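Local coordinates for alkaline phosphatase D (Bacillus subtilis, PDB 2YEQ), which hydrolyses phosphate esters as a secreted phosphodiesterase and alkaline phosphatase, using an active site that holds iron and calcium, at residues Ile332-Trp337 / Asp350-Tyr355; Val375-Asp380 / Ala403-Thr408; Ala237-Tyr242 / Pro257-Tyr262. All blocks are in the same frame, centred on the assembly; numbering follows the deposited sequence.

Contact 1: Ile332-Trp337 / Asp350-Tyr355; sequences IFFAKW and DSWDGY. With PE5 (3,6,9,12,15,18,21,24-octaoxahexacosan-1-ol), chain E.
Phe334 points the edge of its ring at the face of the Trp352 indole. The pair is T-shaped, with planes at 66° and the Phe334 ring centroid 4.8 Å from that of the five-membered ring of Trp352. The leading atom is Phe334 CD1, which sits over the indole 3.5 Å from Trp352 CD2. Ile332 CG1 comes against the CD1-NE1 side of the same indole. It lies 3.6 Å from Trp352 CD1, and the two side chains cross at about a right angle. CG1 takes the crowded position between the backbone N and carbonyl carbon of Ile332 (chi1 48°), and from there CD1 also packs on the backbone of Asp350 and Ser351. Trp352 NE1 is hydrogen-bonded to Gln330. The backbone joins the two loops as well: Trp352 N donates to Phe333 O at 3.0 Å.

Further on, the Asp353 carboxylate leans toward the backbone of Trp337. Its OD2 accepts a weak, bent bond from Trp337 N at 2.8 Å, with an angle of 123° at the hydrogen. Water 3 donates to the same OD2 and to Trp337 O. Water 1 donates to Phe333 O and Ala335 O and accepts from Asp353 N. Water 2 links Phe333 N to Ser351 OG, which is also hydrogen-bonded to Ser348.

This buried junction holds the loop after strand 325-329 against the 3-10 turn that leads into helix 356-368. Asp353 OD1 forms a salt bridge with Arg359, which probably offsets the buried negative charge while OD2 serves backbone and water.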
loop_
_atom_site.group_PDB
_atom_site.type_symbol
_atom_site.label_atom_id
_atom_site.label_comp_id
_atom_site.label_asym_id
_atom_site.label_seq_id
_atom_site.Cartn_x
_atom_site.Cartn_y
_atom_site.Cartn_z
ATOM N N ILE A 332 -6.046 -0.257 -6.525
ATOM C CA ILE A 332 -7.278 -0.987 -6.763
ATOM C C ILE A 332 -7.243 -1.872 -8.028
ATOM O O ILE A 332 -6.424 -1.698 -8.924
ATOM C CB ILE A 332 -8.481 0.009 -6.841
ATOM C CG1 ILE A 332 -8.151 1.175 -7.759
ATOM C CG2 ILE A 332 -8.899 0.517 -5.414
ATOM C CD1 ILE A 332 -9.388 1.960 -8.257
ATOM N N PHE A 333 -8.149 -2.826 -8.068
ATOM C CA PHE A 333 -8.178 -3.846 -9.125
ATOM C C PHE A 333 -8.276 -3.223 -10.524
ATOM O O PHE A 333 -9.243 -2.528 -10.851
ATOM C CB PHE A 333 -9.313 -4.800 -8.849
ATOM C CG PHE A 333 -9.111 -6.198 -9.390
ATOM C CD1 PHE A 333 -9.225 -6.463 -10.744
ATOM C CD2 PHE A 333 -8.876 -7.255 -8.530
ATOM C CE1 PHE A 333 -9.063 -7.782 -11.241
ATOM C CE2 PHE A 333 -8.742 -8.559 -9.013
ATOM C CZ PHE A 333 -8.823 -8.807 -10.372
ATOM N N PHE A 334 -7.254 -3.481 -11.350
ATOM C CA PHE A 334 -7.118 -2.848 -12.657
ATOM C C PHE A 334 -7.732 -3.670 -13.808
ATOM O O PHE A 334 -8.337 -3.100 -14.736
ATOM C CB PHE A 334 -5.648 -2.601 -12.950
ATOM C CG PHE A 334 -5.387 -1.853 -14.217
ATOM C CD1 PHE A 334 -5.436 -0.470 -14.246
ATOM C CD2 PHE A 334 -5.051 -2.531 -15.390
ATOM C CE1 PHE A 334 -5.189 0.229 -15.427
ATOM C CE2 PHE A 334 -4.808 -1.837 -16.568
ATOM C CZ PHE A 334 -4.868 -0.470 -16.593
ATOM N N ALA A 335 -7.545 -4.986 -13.779
ATOM C CA ALA A 335 -8.037 -5.841 -14.854
ATOM C C ALA A 335 -9.554 -5.930 -14.830
ATOM O O ALA A 335 -10.189 -5.578 -13.829
ATOM C CB ALA A 335 -7.412 -7.240 -14.780
ATOM N N LYS A 336 -10.128 -6.404 -15.942
ATOM C CA LYS A 336 -11.540 -6.772 -15.995
ATOM C C LYS A 336 -11.831 -7.815 -14.933
ATOM O O LYS A 336 -11.087 -8.792 -14.777
ATOM C CB LYS A 336 -11.909 -7.301 -17.399
ATOM C CG LYS A 336 -13.319 -7.844 -17.555
ATOM C CD LYS A 336 -13.544 -8.442 -18.981
ATOM C CE LYS A 336 -14.749 -9.386 -19.060
ATOM N NZ LYS A 336 -14.579 -10.713 -18.399
ATOM N N TRP A 337 -12.949 -7.648 -14.229
ATOM C CA TRP A 337 -13.246 -8.470 -13.075
ATOM C C TRP A 337 -14.741 -8.640 -12.928
ATOM O O TRP A 337 -15.383 -8.097 -11.998
ATOM C CB TRP A 337 -12.606 -7.798 -11.847
ATOM C CG TRP A 337 -12.431 -8.617 -10.605
ATOM C CD1 TRP A 337 -12.227 -9.944 -10.514
ATOM C CD2 TRP A 337 -12.368 -8.107 -9.261
ATOM N NE1 TRP A 337 -12.063 -10.311 -9.199
ATOM C CE2 TRP A 337 -12.144 -9.195 -8.413
ATOM C CE3 TRP A 337 -12.495 -6.829 -8.705
ATOM C CZ2 TRP A 337 -12.054 -9.060 -7.035
ATOM C CZ3 TRP A 337 -12.409 -6.693 -7.337
ATOM C CH2 TRP A 337 -12.178 -7.796 -6.516
ATOM N N ASP A 350 -15.950 0.546 -7.207
ATOM C CA ASP A 350 -14.810 1.212 -6.541
ATOM C C ASP A 350 -13.444 0.892 -7.169
ATOM O O ASP A 350 -12.432 1.538 -6.853
ATOM C CB ASP A 350 -14.803 0.830 -5.063
ATOM C CG ASP A 350 -13.856 1.685 -4.239
ATOM O OD1 ASP A 350 -13.951 2.944 -4.265
ATOM O OD2 ASP A 350 -13.005 1.072 -3.544
ATOM N N SER A 351 -13.443 -0.078 -8.083
ATOM C CA SER A 351 -12.249 -0.511 -8.826
ATOM C C SER A 351 -12.181 0.146 -10.202
ATOM O O SER A 351 -13.035 0.963 -10.539
ATOM C CB SER A 351 -12.270 -2.040 -8.987
ATOM O OG SER A 351 -12.320 -2.670 -7.716
ATOM N N TRP A 352 -11.157 -0.188 -11.000
ATOM C CA TRP A 352 -11.018 0.411 -12.323
ATOM C C TRP A 352 -12.201 0.045 -13.261
ATOM O O TRP A 352 -12.555 0.856 -14.122
ATOM C CB TRP A 352 -9.697 0.050 -12.999
ATOM C CG TRP A 352 -8.482 0.731 -12.456
ATOM C CD1 TRP A 352 -7.823 0.413 -11.298
ATOM C CD2 TRP A 352 -7.779 1.812 -13.024
ATOM N NE1 TRP A 352 -6.758 1.224 -11.127
ATOM C CE2 TRP A 352 -6.712 2.107 -12.166
ATOM C CE3 TRP A 352 -7.950 2.587 -14.180
ATOM C CZ2 TRP A 352 -5.802 3.102 -12.438
ATOM C CZ3 TRP A 352 -7.067 3.556 -14.440
ATOM C CH2 TRP A 352 -5.995 3.822 -13.579
ATOM N N ASP A 353 -12.831 -1.110 -13.064
ATOM C CA ASP A 353 -14.042 -1.459 -13.812
ATOM C C ASP A 353 -15.183 -0.410 -13.598
ATOM O O ASP A 353 -16.105 -0.325 -14.420
ATOM C CB ASP A 353 -14.590 -2.810 -13.388
ATOM C CG ASP A 353 -13.900 -4.019 -14.083
ATOM O OD1 ASP A 353 -13.426 -3.899 -15.242
ATOM O OD2 ASP A 353 -13.871 -5.086 -13.430
ATOM N N GLY A 354 -15.117 0.330 -12.485
ATOM C CA GLY A 354 -16.095 1.386 -12.146
ATOM C C GLY A 354 -15.789 2.686 -12.860
ATOM O O GLY A 354 -16.596 3.625 -12.827
ATOM N N TYR A 355 -14.589 2.748 -13.445
ATOM C CA TYR A 355 -14.071 3.907 -14.133
ATOM C C TYR A 355 -13.528 3.474 -15.508
ATOM O O TYR A 355 -12.375 3.743 -15.830
ATOM C CB TYR A 355 -12.974 4.598 -13.307
ATOM C CG TYR A 355 -13.471 5.107 -11.940
ATOM C CD1 TYR A 355 -13.754 4.218 -10.910
ATOM C CD2 TYR A 355 -13.705 6.476 -11.721
ATOM C CE1 TYR A 355 -14.233 4.657 -9.682
ATOM C CE2 TYR A 355 -14.154 6.938 -10.469
ATOM C CZ TYR A 355 -14.437 6.015 -9.462
ATOM O OH TYR A 355 -14.914 6.401 -8.238
HETATM C C48 PE5 E . -14.430 -4.009 -20.527
HETATM C C50 PE5 E . -15.027 -2.808 -19.792
HETATM O O1 PE5 E . -14.977 -2.989 -18.363
HETATM C C1 PE5 E . -16.227 -3.225 -17.693
HETATM C C2 PE5 E . -16.796 -1.958 -17.043
HETATM O O2 PE5 E . -17.847 -1.311 -17.800
HETATM O O HOH W 1 -11.366 -3.497 -12.168
HETATM O O HOH W 2 -10.112 -2.950 -5.912
HETATM O O HOH W 3 -15.077 -5.510 -11.014
#

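Contact 2: Val375-Asp380 / Ala403-Thr408; sequences VVLTGD and AEFVGT. With CA (calcium ion), chain B.
Val376 and Glu404 pair in two neighbouring parallel strands of the mixed seven-stranded sheet, part of the calcineurin-like phosphoesterase fold. The tight part runs from Val375 to Thr378. Four backbone hydrogen bonds zip it to strand 403-406 and on to Gly407. Phe405 N donates to Val376 O at 2.9 Å. Thr378 N to Phe405 O is longer, 3.2 Å, and more bent.

On the face with Val375, Leu377 and Phe405, Val375 CG1 meets the edge of the Phe405 ring 3.7 Å from CD2. Leu377 stands farther from that edge. Trp452 of strand 451-459 meets the Phe405 ring beyond the pair.

The other face carries Val376, Thr378, Glu404 and Val406. Here the extended chain of Glu404 runs past Val376 to bring its carboxylate to Thr378. OE2 also accepts from Phe334 N, and OE1 from Ala335 N.

The pairing slackens after Thr378. Gly379 CA stays 3.9 Å from Gly407 O, and Asp380 turns away from the partner strand to bind calcium through OD1 at 2.4 Å, with Asp151, Asp209 and Asp210. Back on the sheet, Thr378 OG1 donates to Glu404 OE2 at 2.6 Å, on its anti lone pair.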
loop_
_atom_site.group_PDB
_atom_site.type_symbol
_atom_site.label_atom_id
_atom_site.label_comp_id
_atom_site.label_asym_id
_atom_site.label_seq_id
_atom_site.Cartn_x
_atom_site.Cartn_y
_atom_site.Cartn_z
ATOM N N VAL A 375 3.695 -3.328 -15.757
ATOM C CA VAL A 375 3.250 -4.148 -14.662
ATOM C C VAL A 375 2.459 -3.280 -13.685
ATOM O O VAL A 375 2.885 -2.185 -13.356
ATOM C CB VAL A 375 4.457 -4.794 -13.939
ATOM C CG1 VAL A 375 4.009 -5.479 -12.656
ATOM C CG2 VAL A 375 5.198 -5.788 -14.918
ATOM N N VAL A 376 1.348 -3.807 -13.217
ATOM C CA VAL A 376 0.473 -3.108 -12.271
ATOM C C VAL A 376 0.474 -3.879 -10.980
ATOM O O VAL A 376 0.225 -5.068 -10.985
ATOM C CB VAL A 376 -0.975 -2.999 -12.822
ATOM C CG1 VAL A 376 -1.879 -2.224 -11.827
ATOM C CG2 VAL A 376 -0.957 -2.288 -14.187
ATOM N N LEU A 377 0.775 -3.179 -9.883
ATOM C CA LEU A 377 0.683 -3.693 -8.530
ATOM C C LEU A 377 -0.538 -3.092 -7.837
ATOM O O LEU A 377 -0.780 -1.884 -7.941
ATOM C CB LEU A 377 1.940 -3.289 -7.741
ATOM C CG LEU A 377 3.308 -3.372 -8.429
ATOM C CD1 LEU A 377 4.397 -2.894 -7.461
ATOM C CD2 LEU A 377 3.573 -4.783 -8.937
ATOM N N THR A 378 -1.240 -3.921 -7.091
ATOM C CA THR A 378 -2.557 -3.621 -6.555
ATOM C C THR A 378 -2.765 -4.212 -5.159
ATOM O O THR A 378 -2.201 -5.243 -4.842
ATOM C CB THR A 378 -3.613 -4.262 -7.465
ATOM O OG1 THR A 378 -3.419 -3.792 -8.785
ATOM C CG2 THR A 378 -5.002 -3.992 -6.987
ATOM N N GLY A 379 -3.595 -3.564 -4.333
ATOM C CA GLY A 379 -4.051 -4.153 -3.092
ATOM C C GLY A 379 -5.566 -4.161 -3.038
ATOM O O GLY A 379 -6.219 -4.622 -3.964
ATOM N N ASP A 380 -6.110 -3.698 -1.913
ATOM C CA ASP A 380 -7.550 -3.394 -1.702
ATOM C C ASP A 380 -8.487 -4.567 -1.536
ATOM O O ASP A 380 -9.379 -4.528 -0.681
ATOM C CB ASP A 380 -8.091 -2.404 -2.757
ATOM C CG ASP A 380 -9.547 -1.967 -2.463
ATOM O OD1 ASP A 380 -9.785 -1.241 -1.452
ATOM O OD2 ASP A 380 -10.433 -2.406 -3.240
ATOM N N ALA A 403 1.106 -7.256 -17.227
ATOM C CA ALA A 403 0.513 -8.118 -16.218
ATOM C C ALA A 403 0.120 -7.303 -14.981
ATOM O O ALA A 403 0.706 -6.258 -14.726
ATOM C CB ALA A 403 1.504 -9.208 -15.792
ATOM N N GLU A 404 -0.854 -7.815 -14.242
ATOM C CA GLU A 404 -1.253 -7.255 -12.949
ATOM C C GLU A 404 -1.039 -8.278 -11.852
ATOM O O GLU A 404 -1.497 -9.405 -11.958
ATOM C CB GLU A 404 -2.743 -6.843 -12.942
ATOM C CG GLU A 404 -3.151 -6.192 -11.609
ATOM C CD GLU A 404 -4.614 -5.721 -11.507
ATOM O OE1 GLU A 404 -5.510 -6.251 -12.228
ATOM O OE2 GLU A 404 -4.857 -4.850 -10.623
ATOM N N PHE A 405 -0.363 -7.858 -10.778
ATOM C CA PHE A 405 -0.247 -8.647 -9.567
ATOM C C PHE A 405 -1.008 -7.958 -8.449
ATOM O O PHE A 405 -0.603 -6.883 -7.983
ATOM C CB PHE A 405 1.241 -8.769 -9.202
ATOM C CG PHE A 405 2.049 -9.392 -10.306
ATOM C CD1 PHE A 405 1.837 -10.719 -10.640
ATOM C CD2 PHE A 405 2.931 -8.659 -11.042
ATOM C CE1 PHE A 405 2.537 -11.320 -11.699
ATOM C CE2 PHE A 405 3.654 -9.265 -12.136
ATOM C CZ PHE A 405 3.431 -10.592 -12.438
ATOM N N VAL A 406 -2.095 -8.585 -8.035
ATOM C CA VAL A 406 -2.932 -8.101 -6.965
ATOM C C VAL A 406 -2.511 -8.829 -5.705
ATOM O O VAL A 406 -2.620 -10.040 -5.596
ATOM C CB VAL A 406 -4.425 -8.395 -7.225
ATOM C CG1 VAL A 406 -5.319 -7.862 -6.080
ATOM C CG2 VAL A 406 -4.854 -7.814 -8.613
ATOM N N GLY A 407 -2.009 -8.095 -4.741
ATOM C CA GLY A 407 -1.627 -8.715 -3.487
ATOM C C GLY A 407 -2.728 -8.875 -2.491
ATOM O O GLY A 407 -3.576 -7.992 -2.322
ATOM N N THR A 408 -2.704 -10.006 -1.795
ATOM C CA THR A 408 -3.548 -10.212 -0.635
ATOM C C THR A 408 -3.268 -9.180 0.478
ATOM O O THR A 408 -2.339 -8.386 0.402
ATOM C CB THR A 408 -3.323 -11.614 -0.106
ATOM O OG1 THR A 408 -4.279 -11.931 0.904
ATOM C CG2 THR A 408 -1.869 -11.798 0.386
HETATM CA CA CA B . -9.006 -0.173 0.502
HETATM O O HOH W 4 -6.561 -0.916 0.218
#

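Contact 3: Ala237-Tyr242 / Pro257-Tyr262; sequences AAYQAY and PDMQLY. With PE5 (3,6,9,12,15,18,21,24-octaoxahexacosan-1-ol), chain V; EDO (1,2-ethanediol), chain C.
Tyr239 and Tyr242, one turn apart on segment 237-242 of helix 228-245, carry this contact with the loop 257-262. Tyr239 comes first. Its CE2 lies 3.3 Å from Pro257 O, a carbonyl that accepts a hydrogen bond from Arg235. Beside it, CD2 of the same ring packs obliquely 3.8 Å from Met259 CB. Met259 SD lies 5.2 Å from the Tyr239 ring centroid and 43° off the ring normal. This is an oblique Met-aromatic contact. The thioether also passes the helix backbone, with SD 3.5 Å from Tyr239 O. Met259 gets there on an extended chain, CG anti to the backbone N (chi1 -178°). The phenol OH of Tyr239 is hydrogen-bonded to Tyr217.

Gln240 OE1 accepts a hydrogen bond from a 1,2-ethanediol, probably from the crystallisation liquor, and its NE2 bonds to Glu244.

Tyr242 comes next. Met259 CE meets the edge of its ring 4.0 Å from CD2. Leu261 CD2 comes in obliquely, 4.2 Å from Tyr242 CE2.

Within the loop, Gln260 bends back over Tyr262. Its NE2 sits over one face of that ring and donates to Tyr262 O at 2.9 Å. An alanine here would take away the amide, and the Tyr262 ring, without its cover on that face, would probably be freer to turn while Tyr262 O is left without this donor.

Trp208 stacks with Tyr239 and meets Tyr242 edge-to-face. The arrangement is an aromatic and methionine cluster, packing the end of a helix-to-strand connection against helix 228-245 just before strand 263-267 in the phosphatase domain.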
loop_
_atom_site.group_PDB
_atom_site.type_symbol
_atom_site.label_atom_id
_atom_site.label_comp_id
_atom_site.label_asym_id
_atom_site.label_seq_id
_atom_site.Cartn_x
_atom_site.Cartn_y
_atom_site.Cartn_z
ATOM N N ALA A 237 -7.124 16.277 8.619
ATOM C CA ALA A 237 -6.597 15.618 9.819
ATOM C C ALA A 237 -5.874 14.299 9.462
ATOM O O ALA A 237 -4.764 14.055 9.930
ATOM C CB ALA A 237 -7.707 15.346 10.792
ATOM N N ALA A 238 -6.526 13.473 8.645
ATOM C CA ALA A 238 -5.987 12.179 8.206
ATOM C C ALA A 238 -4.713 12.320 7.407
ATOM O O ALA A 238 -3.755 11.576 7.614
ATOM C CB ALA A 238 -7.030 11.426 7.383
ATOM N N TYR A 239 -4.701 13.259 6.467
ATOM C CA TYR A 239 -3.515 13.487 5.653
ATOM C C TYR A 239 -2.328 13.991 6.469
ATOM O O TYR A 239 -1.181 13.561 6.223
ATOM C CB TYR A 239 -3.805 14.440 4.490
ATOM C CG TYR A 239 -4.585 13.866 3.310
ATOM C CD1 TYR A 239 -5.084 12.576 3.317
ATOM C CD2 TYR A 239 -4.790 14.633 2.171
ATOM C CE1 TYR A 239 -5.785 12.056 2.201
ATOM C CE2 TYR A 239 -5.467 14.136 1.066
ATOM C CZ TYR A 239 -5.975 12.862 1.088
ATOM O OH TYR A 239 -6.659 12.358 -0.004
ATOM N N GLN A 240 -2.581 14.903 7.418
ATOM C CA GLN A 240 -1.525 15.393 8.307
ATOM C C GLN A 240 -0.942 14.231 9.141
ATOM O O GLN A 240 0.275 14.087 9.219
ATOM C CB GLN A 240 -2.011 16.515 9.254
ATOM C CG GLN A 240 -0.842 17.071 10.107
ATOM C CD GLN A 240 -1.147 18.380 10.852
ATOM O OE1 GLN A 240 -1.940 19.223 10.403
ATOM N NE2 GLN A 240 -0.462 18.575 11.975
ATOM N N ALA A 241 -1.801 13.427 9.747
ATOM C CA ALA A 241 -1.360 12.286 10.573
ATOM C C ALA A 241 -0.563 11.277 9.747
ATOM O O ALA A 241 0.410 10.684 10.246
ATOM C CB ALA A 241 -2.516 11.593 11.222
ATOM N N TYR A 242 -0.953 11.106 8.482
ATOM C CA TYR A 242 -0.232 10.206 7.579
ATOM C C TYR A 242 1.169 10.732 7.318
ATOM O O TYR A 242 2.147 10.019 7.490
ATOM C CB TYR A 242 -1.003 10.059 6.274
ATOM C CG TYR A 242 -0.488 9.003 5.326
ATOM C CD1 TYR A 242 -0.914 7.698 5.422
ATOM C CD2 TYR A 242 0.374 9.335 4.293
ATOM C CE1 TYR A 242 -0.442 6.712 4.530
ATOM C CE2 TYR A 242 0.822 8.373 3.387
ATOM C CZ TYR A 242 0.400 7.079 3.510
ATOM O OH TYR A 242 0.844 6.147 2.599
ATOM N N PRO A 257 -6.567 20.068 3.248
ATOM C CA PRO A 257 -7.016 18.775 2.754
ATOM C C PRO A 257 -6.246 18.238 1.520
ATOM O O PRO A 257 -6.626 17.198 0.992
ATOM C CB PRO A 257 -8.460 19.068 2.355
ATOM C CG PRO A 257 -8.383 20.471 1.816
ATOM C CD PRO A 257 -7.431 21.171 2.750
ATOM N N ASP A 258 -5.219 18.944 1.077
ATOM C CA ASP A 258 -4.475 18.609 -0.137
ATOM C C ASP A 258 -3.056 18.171 0.181
ATOM O O ASP A 258 -2.403 18.762 1.043
ATOM C CB ASP A 258 -4.408 19.816 -1.067
ATOM C CG ASP A 258 -5.794 20.359 -1.399
ATOM O OD1 ASP A 258 -6.678 19.574 -1.805
ATOM O OD2 ASP A 258 -6.008 21.560 -1.195
ATOM N N MET A 259 -2.566 17.164 -0.556
ATOM C CA MET A 259 -1.252 16.584 -0.273
ATOM C C MET A 259 -0.675 15.859 -1.499
ATOM O O MET A 259 -1.322 14.972 -2.062
ATOM C CB MET A 259 -1.380 15.627 0.908
ATOM C CG MET A 259 -0.079 14.983 1.346
ATOM S SD MET A 259 -0.224 14.169 2.957
ATOM C CE MET A 259 1.174 13.021 2.854
ATOM N N GLN A 260 0.537 16.239 -1.897
ATOM C CA GLN A 260 1.168 15.640 -3.073
ATOM C C GLN A 260 1.752 14.277 -2.686
ATOM O O GLN A 260 2.772 14.214 -2.019
ATOM C CB GLN A 260 2.259 16.548 -3.625
ATOM C CG GLN A 260 2.925 16.034 -4.903
ATOM C CD GLN A 260 1.908 15.864 -6.021
ATOM O OE1 GLN A 260 1.141 16.778 -6.303
ATOM N NE2 GLN A 260 1.883 14.703 -6.636
ATOM N N LEU A 261 1.082 13.202 -3.079
ATOM C CA LEU A 261 1.578 11.869 -2.804
ATOM C C LEU A 261 1.995 11.132 -4.091
ATOM O O LEU A 261 2.973 10.389 -4.081
ATOM C CB LEU A 261 0.567 11.051 -2.038
ATOM C CG LEU A 261 1.088 9.793 -1.332
ATOM C CD1 LEU A 261 2.230 10.117 -0.323
ATOM C CD2 LEU A 261 -0.031 9.082 -0.639
ATOM N N TYR A 262 1.280 11.315 -5.202
ATOM C CA TYR A 262 1.739 10.647 -6.420
ATOM C C TYR A 262 3.126 11.130 -6.822
ATOM O O TYR A 262 3.467 12.296 -6.664
ATOM C CB TYR A 262 0.711 10.690 -7.559
ATOM C CG TYR A 262 0.503 11.999 -8.272
ATOM C CD1 TYR A 262 1.353 12.408 -9.285
ATOM C CD2 TYR A 262 -0.618 12.780 -7.991
ATOM C CE1 TYR A 262 1.119 13.590 -9.988
ATOM C CE2 TYR A 262 -0.864 13.950 -8.679
ATOM C CZ TYR A 262 -0.012 14.352 -9.668
ATOM O OH TYR A 262 -0.289 15.507 -10.327
HETATM C C50 PE5 V . 3.448 17.696 -10.028
HETATM O O1 PE5 V . 3.908 16.707 -9.105
HETATM C C1 PE5 V . 4.830 15.761 -9.669
HETATM C C2 PE5 V . 5.122 14.641 -8.667
HETATM O O2 PE5 V . 6.244 14.999 -7.851
HETATM C C3 PE5 V . 6.293 14.407 -6.541
HETATM C C4 PE5 V . 7.060 15.291 -5.573
HETATM C C1 EDO C . -2.327 22.228 6.923
HETATM O O1 EDO C . -1.696 23.499 7.050
HETATM C C2 EDO C . -2.065 21.346 8.143
HETATM O O2 EDO C . -1.996 19.971 7.764
#

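Contact 3 comes first along the chain. It closes the connection that leaves helix 228-245 and leads to strand 263-267, an outer strand of the seven-stranded sheet. Contact 1 follows and closes the loop 332-355 between strand 325-329 and helix 356-368. Contact 2 then pairs strands 374-378 and 400-406, with strand 384-390 in the stretch between them. The three are in series, and none nests in or crosses another. Contacts 1 and 2 touch: Glu404, on strand 400-406, joins the loop of contact 1 to the sheet of contact 2. Contact 3 stands apart, its centre about 24 Å from that of contact 1 and about 23 Å from that of contact 2.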